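Local coordinates for protein PelD (PDB 4EU0) that binds the second messenger cyclic di-GMP and acts as one of its effectors in pellicle formation by Pseudomonas aeruginosa, at residues K172-L175 with L176-R179; Q256-L260 with E261-V265; Q279-G282 with H283-F286. One frame throughout, in Å; residues are numbered along the deposited sequence.

Interaction 1 of 3, residues K172-L175 with L176-R179; sequences KRSL and LDAR
Lys172, Arg173, Ser174 and Leu175 pass their carbonyl oxygens in turn to the amides of Leu176, Asp177, Ala178 and Arg179, making the two segments consecutive turns of one alpha helix, residues 162-181. These i to i+4 bonds are regular, with Asp177 N 2.8 Å from Arg173 O. Arg173, Leu176 and Asp177 carry the side-chain contact. Arg173 CG sits anti to the backbone N (chi1 180°), and bends at chi2 and chi3 swing the guanidinium round to Leu176, whose CD1 lies over one face, off toward the rim, 3.9 Å from Arg173 NH2. A branched aliphatic residue suits this place, covering the flat cation without competing for its N-H groups. At the edge of the guanidinium and in its plane, a water accepts from Arg173 NH2 at 2.8 Å and gives a weak bond to Asp177 OD1 at 3.3 Å. This link is loose and the charged atoms stay apart, Arg173 NE 5.3 Å from Asp177 OD1, with guanidinium and carboxylate planes inclined at 44°. Arg173 NE pairs directly with Asp148, tying the helix to GAF-domain helix 133-150. A second water donates to Asp177 OD2 at 2.9 Å and also bonds Ser174 OG at 3.0 Å. Serine fits this buried position, small enough to pack on Pro232 and Leu272 while keeping a polar group for the water and for a weak bond to Tyr170 O one turn earlier. Asp177 OD2 thus has a good water partner and OD1 a weak one, and Arg173, though paired with Asp148, may still help keep Asp177 ionised.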
ATOM      1  N   LYS A 172       3.524  -3.749   5.348  1.00 12.13           N
ATOM      2  CA  LYS A 172       4.649  -4.326   4.596  1.00 12.81           C
ATOM      3  C   LYS A 172       4.887  -3.532   3.327  1.00 12.30           C
ATOM      4  O   LYS A 172       6.022  -3.234   2.980  1.00 12.99           O
ATOM      5  CB  LYS A 172       4.422  -5.798   4.268  1.00 13.83           C
ATOM      6  CG  LYS A 172       5.672  -6.456   3.700  1.00 14.29           C
ATOM      7  CD  LYS A 172       5.484  -7.940   3.450  1.00 17.22           C
ATOM      8  CE  LYS A 172       6.787  -8.548   2.962  1.00 20.44           C
ATOM      9  NZ  LYS A 172       6.705 -10.027   2.813  1.00 22.05           N
ATOM     10  N   ARG A 173       3.814  -3.176   2.632  1.00 11.52           N
ATOM     11  CA  ARG A 173       3.963  -2.357   1.440  1.00 11.63           C
ATOM     12  C   ARG A 173       4.625  -1.019   1.754  1.00 11.40           C
ATOM     13  O   ARG A 173       5.511  -0.572   1.033  1.00 11.83           O
ATOM     14  CB  ARG A 173       2.619  -2.127   0.758  1.00 11.52           C
ATOM     15  CG  ARG A 173       2.720  -1.259  -0.497  1.00 11.37           C
ATOM     16  CD  ARG A 173       3.730  -1.817  -1.535  1.00 13.67           C
ATOM     17  NE  ARG A 173       3.330  -3.136  -2.018  1.00 14.09           N
ATOM     18  CZ  ARG A 173       4.052  -3.905  -2.833  1.00 15.21           C
ATOM     19  NH1 ARG A 173       3.584  -5.100  -3.199  1.00 17.21           N
ATOM     20  NH2 ARG A 173       5.243  -3.497  -3.267  1.00 16.73           N
ATOM     21  N   SER A 174       4.218  -0.390   2.852  1.00 11.28           N
ATOM     22  CA  SER A 174       4.866   0.858   3.258  1.00 11.49           C
ATOM     23  C   SER A 174       6.346   0.691   3.617  1.00 12.61           C
ATOM     24  O   SER A 174       7.155   1.592   3.350  1.00 13.06           O
ATOM     25  CB  SER A 174       4.099   1.532   4.389  1.00 10.75           C
ATOM     26  OG  SER A 174       2.904   2.126   3.916  1.00 11.75           O
ATOM     27  N   LEU A 175       6.700  -0.445   4.223  1.00 13.36           N
ATOM     28  CA  LEU A 175       8.108  -0.757   4.492  1.00 15.01           C
ATOM     29  C   LEU A 175       8.900  -0.949   3.197  1.00 16.09           C
ATOM     30  O   LEU A 175      10.021  -0.473   3.087  1.00 16.59           O
ATOM     31  CB  LEU A 175       8.262  -1.978   5.403  1.00 15.79           C
ATOM     32  CG  LEU A 175       7.818  -1.764   6.851  1.00 17.47           C
ATOM     33  CD1 LEU A 175       7.705  -3.110   7.535  1.00 17.88           C
ATOM     34  CD2 LEU A 175       8.770  -0.805   7.606  1.00 18.68           C
ATOM     35  N   LEU A 176       8.290  -1.623   2.225  1.00 15.79           N
ATOM     36  CA  LEU A 176       8.888  -1.788   0.899  1.00 16.47           C
ATOM     37  C   LEU A 176       9.031  -0.443   0.174  1.00 16.52           C
ATOM     38  O   LEU A 176      10.089  -0.176  -0.409  1.00 17.27           O
ATOM     39  CB  LEU A 176       8.096  -2.789   0.057  1.00 16.56           C
ATOM     40  CG  LEU A 176       8.155  -4.261   0.489  1.00 17.79           C
ATOM     41  CD1 LEU A 176       6.973  -5.017  -0.097  1.00 17.57           C
ATOM     42  CD2 LEU A 176       9.485  -4.915   0.100  1.00 19.29           C
ATOM     43  N   ASP A 177       7.981   0.393   0.236  1.00 15.55           N
ATOM     44  CA  ASP A 177       7.977   1.761  -0.323  1.00 16.18           C
ATOM     45  C   ASP A 177       9.169   2.567   0.202  1.00 16.15           C
ATOM     46  O   ASP A 177       9.864   3.247  -0.562  1.00 16.42           O
ATOM     47  CB  ASP A 177       6.702   2.532   0.094  1.00 15.89           C
ATOM     48  CG  ASP A 177       5.453   2.143  -0.687  1.00 18.45           C
ATOM     49  OD1 ASP A 177       5.557   1.629  -1.809  1.00 20.17           O
ATOM     50  OD2 ASP A 177       4.339   2.407  -0.161  1.00 20.64           O
ATOM     51  N   ALA A 178       9.404   2.481   1.510  1.00 15.74           N
ATOM     52  CA  ALA A 178      10.472   3.252   2.142  1.00 16.84           C
ATOM     53  C   ALA A 178      11.835   2.710   1.733  1.00 18.48           C
ATOM     54  O   ALA A 178      12.740   3.474   1.365  1.00 19.59           O
ATOM     55  CB  ALA A 178      10.323   3.223   3.650  1.00 17.27           C
ATOM     56  N   ARG A 179      11.975   1.389   1.788  1.00 18.66           N
ATOM     57  CA  ARG A 179      13.270   0.761   1.520  1.00 20.27           C
ATOM     58  C   ARG A 179      13.685   0.933   0.069  1.00 20.98           C
ATOM     59  O   ARG A 179      14.827   1.311  -0.220  1.00 21.97           O
ATOM     60  CB  ARG A 179      13.248  -0.724   1.878  1.00 20.52           C
ATOM     61  CG  ARG A 179      14.642  -1.378   1.808  1.00 22.32           C
ATOM     62  CD  ARG A 179      14.545  -2.893   1.848  1.00 24.56           C
ATOM     63  NE  ARG A 179      13.853  -3.436   0.678  1.00 24.08           N
ATOM     64  CZ  ARG A 179      13.551  -4.721   0.518  1.00 25.13           C
ATOM     65  NH1 ARG A 179      13.881  -5.603   1.454  1.00 26.72           N
ATOM     66  NH2 ARG A 179      12.929  -5.125  -0.583  1.00 24.68           N
TER
HETATM   67  O   HOH W   1       6.826  -1.137  -3.092  1.00 19.54           O
HETATM   68  O   HOH W   2       3.971   4.220   2.090  1.00  7.54           O

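Interaction 2 of 3, residues Q256-L260 with E261-V265; sequences QAREL and ESLGV
Leu260 O receives both Leu263 N and Val265 N, each at 3.1 Å and from opposite faces of its carbonyl plane, closing a single short turn with a 3-10 segment at residues 261-263. Ser262 holds the start of the turn. With chi1 at 72°, its hydroxyl folds back over its own backbone, and OG accepts from Glu259 N at 3.0 Å in a fairly straight bond of 159°. Ser262 N in return makes a weak bond to Glu259 O. Serine suits the place because one methylene puts the hydroxyl close enough to its own backbone to accept the amide of Glu259, three residues earlier. Arg258 runs past it, its aliphatic part crossing Leu263, with Arg258 CG 3.4 Å from Leu263 CD2. This leaves the cationic end at the hydroxyl side, where a water accepts from Arg258 NH2 at 2.6 Å and is weakly bonded to Ser262 OG. Glu261 turns its carboxylate to Arg247 of helix 236-253, forming a salt bridge. Leu260 and Leu263, both buried, pack against Phe250 of that helix. Gly264 takes a left-handed conformation (phi 90°) in which a side chain would press on the preceding carbonyl, and its N bonds Glu261 O at 3.1 Å. That bond, nested inside the Val265 to Leu260 bond and accompanied by the apolar touch of Leu260 CB and Val265 CB at 4.1 Å, makes a Schellman motif, which here ends the turn and delivers the chain into edge strand 265-272 of the GGDEF domain's antiparallel sheet.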
ATOM      1  N   GLN A 256     -13.183  21.614  25.304  1.00 31.15           N
ATOM      2  CA  GLN A 256     -12.189  22.522  24.734  1.00 33.45           C
ATOM      3  C   GLN A 256     -11.035  22.626  25.738  1.00 33.79           C
ATOM      4  O   GLN A 256      -9.873  22.795  25.356  1.00 34.32           O
ATOM      5  CB  GLN A 256     -12.800  23.903  24.469  1.00 35.77           C
ATOM      6  CG  GLN A 256     -12.030  24.781  23.487  1.00 38.62           C
ATOM      7  CD  GLN A 256     -12.013  24.227  22.071  1.00 40.35           C
ATOM      8  OE1 GLN A 256     -13.056  24.070  21.432  1.00 41.41           O
ATOM      9  NE2 GLN A 256     -10.820  23.944  21.568  1.00 40.62           N
ATOM     10  N   ALA A 257     -11.381  22.498  27.021  1.00 34.34           N
ATOM     11  CA  ALA A 257     -10.422  22.489  28.128  1.00 34.85           C
ATOM     12  C   ALA A 257      -9.806  21.103  28.323  1.00 33.62           C
ATOM     13  O   ALA A 257      -9.130  20.841  29.324  1.00 34.25           O
ATOM     14  CB  ALA A 257     -11.096  22.964  29.413  1.00 36.01           C
ATOM     15  N   ARG A 258     -10.054  20.220  27.363  1.00 32.20           N
ATOM     16  CA  ARG A 258      -9.486  18.896  27.366  1.00 30.93           C
ATOM     17  C   ARG A 258      -8.502  18.754  26.209  1.00 29.73           C
ATOM     18  O   ARG A 258      -8.750  19.235  25.099  1.00 30.14           O
ATOM     19  CB  ARG A 258     -10.588  17.857  27.222  1.00 30.46           C
ATOM     20  CG  ARG A 258     -10.306  16.571  27.933  1.00 31.55           C
ATOM     21  CD  ARG A 258     -11.099  16.453  29.218  1.00 34.94           C
ATOM     22  NE  ARG A 258     -10.518  17.197  30.329  1.00 38.48           N
ATOM     23  CZ  ARG A 258     -10.809  16.965  31.608  1.00 39.77           C
ATOM     24  NH1 ARG A 258     -11.660  16.002  31.935  1.00 39.96           N
ATOM     25  NH2 ARG A 258     -10.238  17.688  32.563  1.00 40.73           N
ATOM     26  N   GLU A 259      -7.386  18.093  26.481  1.00 28.44           N
ATOM     27  CA  GLU A 259      -6.446  17.721  25.432  1.00 27.04           C
ATOM     28  C   GLU A 259      -6.433  16.211  25.324  1.00 25.24           C
ATOM     29  O   GLU A 259      -6.870  15.520  26.251  1.00 25.00           O
ATOM     30  CB  GLU A 259      -5.046  18.263  25.745  1.00 27.66           C
ATOM     31  CG  GLU A 259      -4.997  19.769  25.995  1.00 29.69           C
ATOM     32  CD  GLU A 259      -5.244  20.615  24.748  1.00 30.57           C
ATOM     33  OE1 GLU A 259      -5.197  20.086  23.619  1.00 30.87           O
ATOM     34  OE2 GLU A 259      -5.486  21.826  24.896  1.00 32.60           O
ATOM     35  N   LEU A 260      -5.963  15.686  24.192  1.00 23.91           N
ATOM     36  CA  LEU A 260      -5.805  14.245  24.040  1.00 22.36           C
ATOM     37  C   LEU A 260      -5.109  13.709  25.284  1.00 21.55           C
ATOM     38  O   LEU A 260      -5.516  12.705  25.851  1.00 20.29           O
ATOM     39  CB  LEU A 260      -4.964  13.911  22.794  1.00 22.62           C
ATOM     40  CG  LEU A 260      -5.591  13.808  21.399  1.00 22.84           C
ATOM     41  CD1 LEU A 260      -6.108  15.141  20.905  1.00 26.89           C
ATOM     42  CD2 LEU A 260      -4.543  13.291  20.431  1.00 24.74           C
ATOM     43  N   GLU A 261      -4.073  14.419  25.723  1.00 21.12           N
ATOM     44  CA  GLU A 261      -3.218  13.928  26.799  1.00 21.04           C
ATOM     45  C   GLU A 261      -3.920  13.903  28.168  1.00 21.14           C
ATOM     46  O   GLU A 261      -3.676  13.008  28.979  1.00 21.24           O
ATOM     47  CB  GLU A 261      -1.908  14.711  26.844  1.00 21.81           C
ATOM     48  CG  GLU A 261      -0.978  14.432  25.648  1.00 21.53           C
ATOM     49  CD  GLU A 261      -1.209  15.356  24.451  1.00 22.12           C
ATOM     50  OE1 GLU A 261      -2.202  16.111  24.426  1.00 19.77           O
ATOM     51  OE2 GLU A 261      -0.379  15.332  23.518  1.00 21.09           O
ATOM     52  N   SER A 262      -4.822  14.851  28.400  1.00 21.12           N
ATOM     53  CA  SER A 262      -5.570  14.872  29.662  1.00 21.45           C
ATOM     54  C   SER A 262      -6.706  13.838  29.689  1.00 20.22           C
ATOM     55  O   SER A 262      -7.312  13.599  30.738  1.00 20.41           O
ATOM     56  CB  SER A 262      -6.063  16.293  29.997  1.00 22.87           C
ATOM     57  OG  SER A 262      -7.118  16.699  29.143  1.00 24.66           O
ATOM     58  N   LEU A 263      -6.991  13.226  28.540  1.00 18.20           N
ATOM     59  CA  LEU A 263      -7.933  12.102  28.464  1.00 18.00           C
ATOM     60  C   LEU A 263      -7.185  10.769  28.595  1.00 17.13           C
ATOM     61  O   LEU A 263      -7.764   9.692  28.415  1.00 17.20           O
ATOM     62  CB  LEU A 263      -8.702  12.139  27.136  1.00 17.70           C
ATOM     63  CG  LEU A 263      -9.569  13.361  26.843  1.00 18.86           C
ATOM     64  CD1 LEU A 263      -9.731  13.558  25.339  1.00 17.57           C
ATOM     65  CD2 LEU A 263     -10.929  13.210  27.508  1.00 18.97           C
ATOM     66  N   GLY A 264      -5.891  10.848  28.889  1.00 16.81           N
ATOM     67  CA  GLY A 264      -5.064   9.651  29.048  1.00 17.19           C
ATOM     68  C   GLY A 264      -4.374   9.137  27.791  1.00 16.66           C
ATOM     69  O   GLY A 264      -3.799   8.054  27.807  1.00 17.60           O
ATOM     70  N   VAL A 265      -4.424   9.902  26.705  1.00 15.16           N
ATOM     71  CA  VAL A 265      -3.825   9.451  25.453  1.00 14.93           C
ATOM     72  C   VAL A 265      -2.318   9.714  25.482  1.00 14.82           C
ATOM     73  O   VAL A 265      -1.890  10.858  25.653  1.00 15.82           O
ATOM     74  CB  VAL A 265      -4.471  10.127  24.216  1.00 14.05           C
ATOM     75  CG1 VAL A 265      -3.891   9.568  22.926  1.00 14.31           C
ATOM     76  CG2 VAL A 265      -5.997   9.940  24.215  1.00 15.35           C
TER
HETATM   77  O   HOH W   3      -7.843  18.520  31.853  1.00 24.38           O

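Interaction 3 of 3, residues Q279-G282 with H283-F286; sequences QALG and HFLF
Phe284 meets Leu281 CD1 obliquely, the methyl lying 4.4 Å from Phe284 CD2, and the same ring also meets that of Tyr270 on strand 265-272, the two planes inclined at about 40°. The Phe286 ring approaches Gly282 O obliquely too, with Phe286 CG 3.8 Å from that oxygen. Leu281 and Leu285 lie alongside one another and point the same way, their CD1 methyls 3.9 Å apart. Leu281 achieves this although its CB starts off away from the next turn: CG is anti to the backbone N (chi1 -178°), which carries the branch along the helix toward Leu285. Such a pairing of i and i+4 leucines with an i+3 phenylalanine gives helix 280-288 an apolar side, and that side packs on the antiparallel sheet of the GGDEF domain, Leu281, Phe284 and Leu285 all resting on Leu187 of strand 185-192. Bulky apolar residues suit this helix-on-sheet interface. Backbone i to i+4 bonds join the turns, among them Leu285 N to Leu281 O at 2.9 Å and Phe286 N to Gly282 O at 2.8 Å, and the helix widens into a pi-type turn at 283-286. The exposed residue His283 bonds through its backbone N to Gln279 O at 3.1 Å, while Phe286 folds against Asp293 and Val296.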
ATOM      1  N   GLN A 279      16.100  -3.037  13.491  1.00 35.14           N
ATOM      2  CA  GLN A 279      15.473  -3.460  14.744  1.00 34.11           C
ATOM      3  C   GLN A 279      14.509  -2.413  15.311  1.00 31.38           C
ATOM      4  O   GLN A 279      13.847  -2.655  16.322  1.00 30.74           O
ATOM      5  CB  GLN A 279      16.548  -3.793  15.782  1.00 37.08           C
ATOM      6  CG  GLN A 279      17.559  -4.830  15.307  1.00 40.59           C
ATOM      7  CD  GLN A 279      16.988  -6.243  15.215  1.00 43.31           C
ATOM      8  OE1 GLN A 279      15.887  -6.525  15.698  1.00 44.10           O
ATOM      9  NE2 GLN A 279      17.749  -7.142  14.599  1.00 46.18           N
ATOM     10  N   ALA A 280      14.432  -1.264  14.650  1.00 28.73           N
ATOM     11  CA  ALA A 280      13.742  -0.095  15.199  1.00 26.54           C
ATOM     12  C   ALA A 280      12.231  -0.292  15.317  1.00 24.04           C
ATOM     13  O   ALA A 280      11.631   0.043  16.341  1.00 23.04           O
ATOM     14  CB  ALA A 280      14.066   1.145  14.372  1.00 26.25           C
ATOM     15  N   LEU A 281      11.621  -0.845  14.272  1.00 22.21           N
ATOM     16  CA  LEU A 281      10.176  -1.059  14.279  1.00 20.22           C
ATOM     17  C   LEU A 281       9.765  -2.043  15.377  1.00 20.74           C
ATOM     18  O   LEU A 281       8.743  -1.857  16.035  1.00 19.15           O
ATOM     19  CB  LEU A 281       9.695  -1.522  12.905  1.00 19.40           C
ATOM     20  CG  LEU A 281       8.191  -1.752  12.751  1.00 18.16           C
ATOM     21  CD1 LEU A 281       7.391  -0.492  13.073  1.00 17.65           C
ATOM     22  CD2 LEU A 281       7.882  -2.241  11.339  1.00 17.27           C
ATOM     23  N   GLY A 282      10.581  -3.080  15.567  1.00 22.14           N
ATOM     24  CA  GLY A 282      10.389  -4.043  16.649  1.00 23.64           C
ATOM     25  C   GLY A 282      10.443  -3.402  18.024  1.00 23.82           C
ATOM     26  O   GLY A 282       9.591  -3.656  18.863  1.00 23.73           O
ATOM     27  N   HIS A 283      11.457  -2.570  18.255  1.00 24.39           N
ATOM     28  CA  HIS A 283      11.557  -1.833  19.510  1.00 24.98           C
ATOM     29  C   HIS A 283      10.327  -0.970  19.753  1.00 23.20           C
ATOM     30  O   HIS A 283       9.798  -0.919  20.863  1.00 23.50           O
ATOM     31  CB  HIS A 283      12.827  -0.978  19.547  1.00 26.24           C
ATOM     32  CG  HIS A 283      12.927  -0.113  20.761  1.00 27.52           C
ATOM     33  ND1 HIS A 283      13.297  -0.603  21.995  1.00 29.47           N
ATOM     34  CD2 HIS A 283      12.693   1.210  20.936  1.00 27.96           C
ATOM     35  CE1 HIS A 283      13.281   0.379  22.878  1.00 30.89           C
ATOM     36  NE2 HIS A 283      12.918   1.490  22.261  1.00 28.61           N
ATOM     37  N   PHE A 284       9.868  -0.313  18.697  1.00 21.61           N
ATOM     38  CA  PHE A 284       8.714   0.569  18.781  1.00 20.16           C
ATOM     39  C   PHE A 284       7.451  -0.205  19.164  1.00 19.96           C
ATOM     40  O   PHE A 284       6.771   0.142  20.127  1.00 19.25           O
ATOM     41  CB  PHE A 284       8.524   1.309  17.458  1.00 19.34           C
ATOM     42  CG  PHE A 284       7.292   2.176  17.416  1.00 18.04           C
ATOM     43  CD1 PHE A 284       7.256   3.389  18.097  1.00 19.38           C
ATOM     44  CD2 PHE A 284       6.165   1.784  16.695  1.00 17.03           C
ATOM     45  CE1 PHE A 284       6.107   4.193  18.054  1.00 18.26           C
ATOM     46  CE2 PHE A 284       5.014   2.585  16.644  1.00 18.93           C
ATOM     47  CZ  PHE A 284       4.987   3.792  17.324  1.00 17.72           C
ATOM     48  N   LEU A 285       7.146  -1.261  18.421  1.00 19.94           N
ATOM     49  CA  LEU A 285       5.888  -1.979  18.644  1.00 20.14           C
ATOM     50  C   LEU A 285       5.926  -2.960  19.813  1.00 21.99           C
ATOM     51  O   LEU A 285       4.966  -3.020  20.576  1.00 21.67           O
ATOM     52  CB  LEU A 285       5.413  -2.683  17.366  1.00 19.42           C
ATOM     53  CG  LEU A 285       5.015  -1.784  16.191  1.00 18.30           C
ATOM     54  CD1 LEU A 285       4.731  -2.640  14.954  1.00 20.74           C
ATOM     55  CD2 LEU A 285       3.816  -0.892  16.515  1.00 17.27           C
ATOM     56  N   PHE A 286       7.025  -3.713  19.964  1.00 24.26           N
ATOM     57  CA  PHE A 286       7.080  -4.809  20.946  1.00 26.68           C
ATOM     58  C   PHE A 286       7.623  -4.442  22.326  1.00 28.58           C
ATOM     59  O   PHE A 286       7.461  -5.209  23.292  1.00 30.69           O
ATOM     60  CB  PHE A 286       7.861  -6.015  20.399  1.00 28.07           C
ATOM     61  CG  PHE A 286       7.262  -6.628  19.165  1.00 27.95           C
ATOM     62  CD1 PHE A 286       5.916  -6.447  18.852  1.00 27.53           C
ATOM     63  CD2 PHE A 286       8.045  -7.405  18.321  1.00 30.24           C
ATOM     64  CE1 PHE A 286       5.370  -7.012  17.710  1.00 27.89           C
ATOM     65  CE2 PHE A 286       7.506  -7.984  17.176  1.00 30.73           C
ATOM     66  CZ  PHE A 286       6.163  -7.789  16.874  1.00 28.84           C
TER

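All three contacts belong to the GGDEF domain. Interactions 1 and 3 touch: Leu175 CD1 packs 3.9 Å from Leu281 CD2, joining helix 162-181 to helix 280-288, with centres about 15 Å apart. Interaction 2 lies at the far end, its centre about 33 Å from that of interaction 1 and 27 Å from that of interaction 3, yet its turn leads into strand 265-272, whose Leu272 touches Ser174 and Leu175 and whose Tyr270 touches Ala280, Leu281 and Phe284. The bound cyclic di-GMP lies about 10 Å from the side chain of Ser174 and about 12 Å from that of Leu260, whereas interaction 3 is away from the residues that bind the ligand.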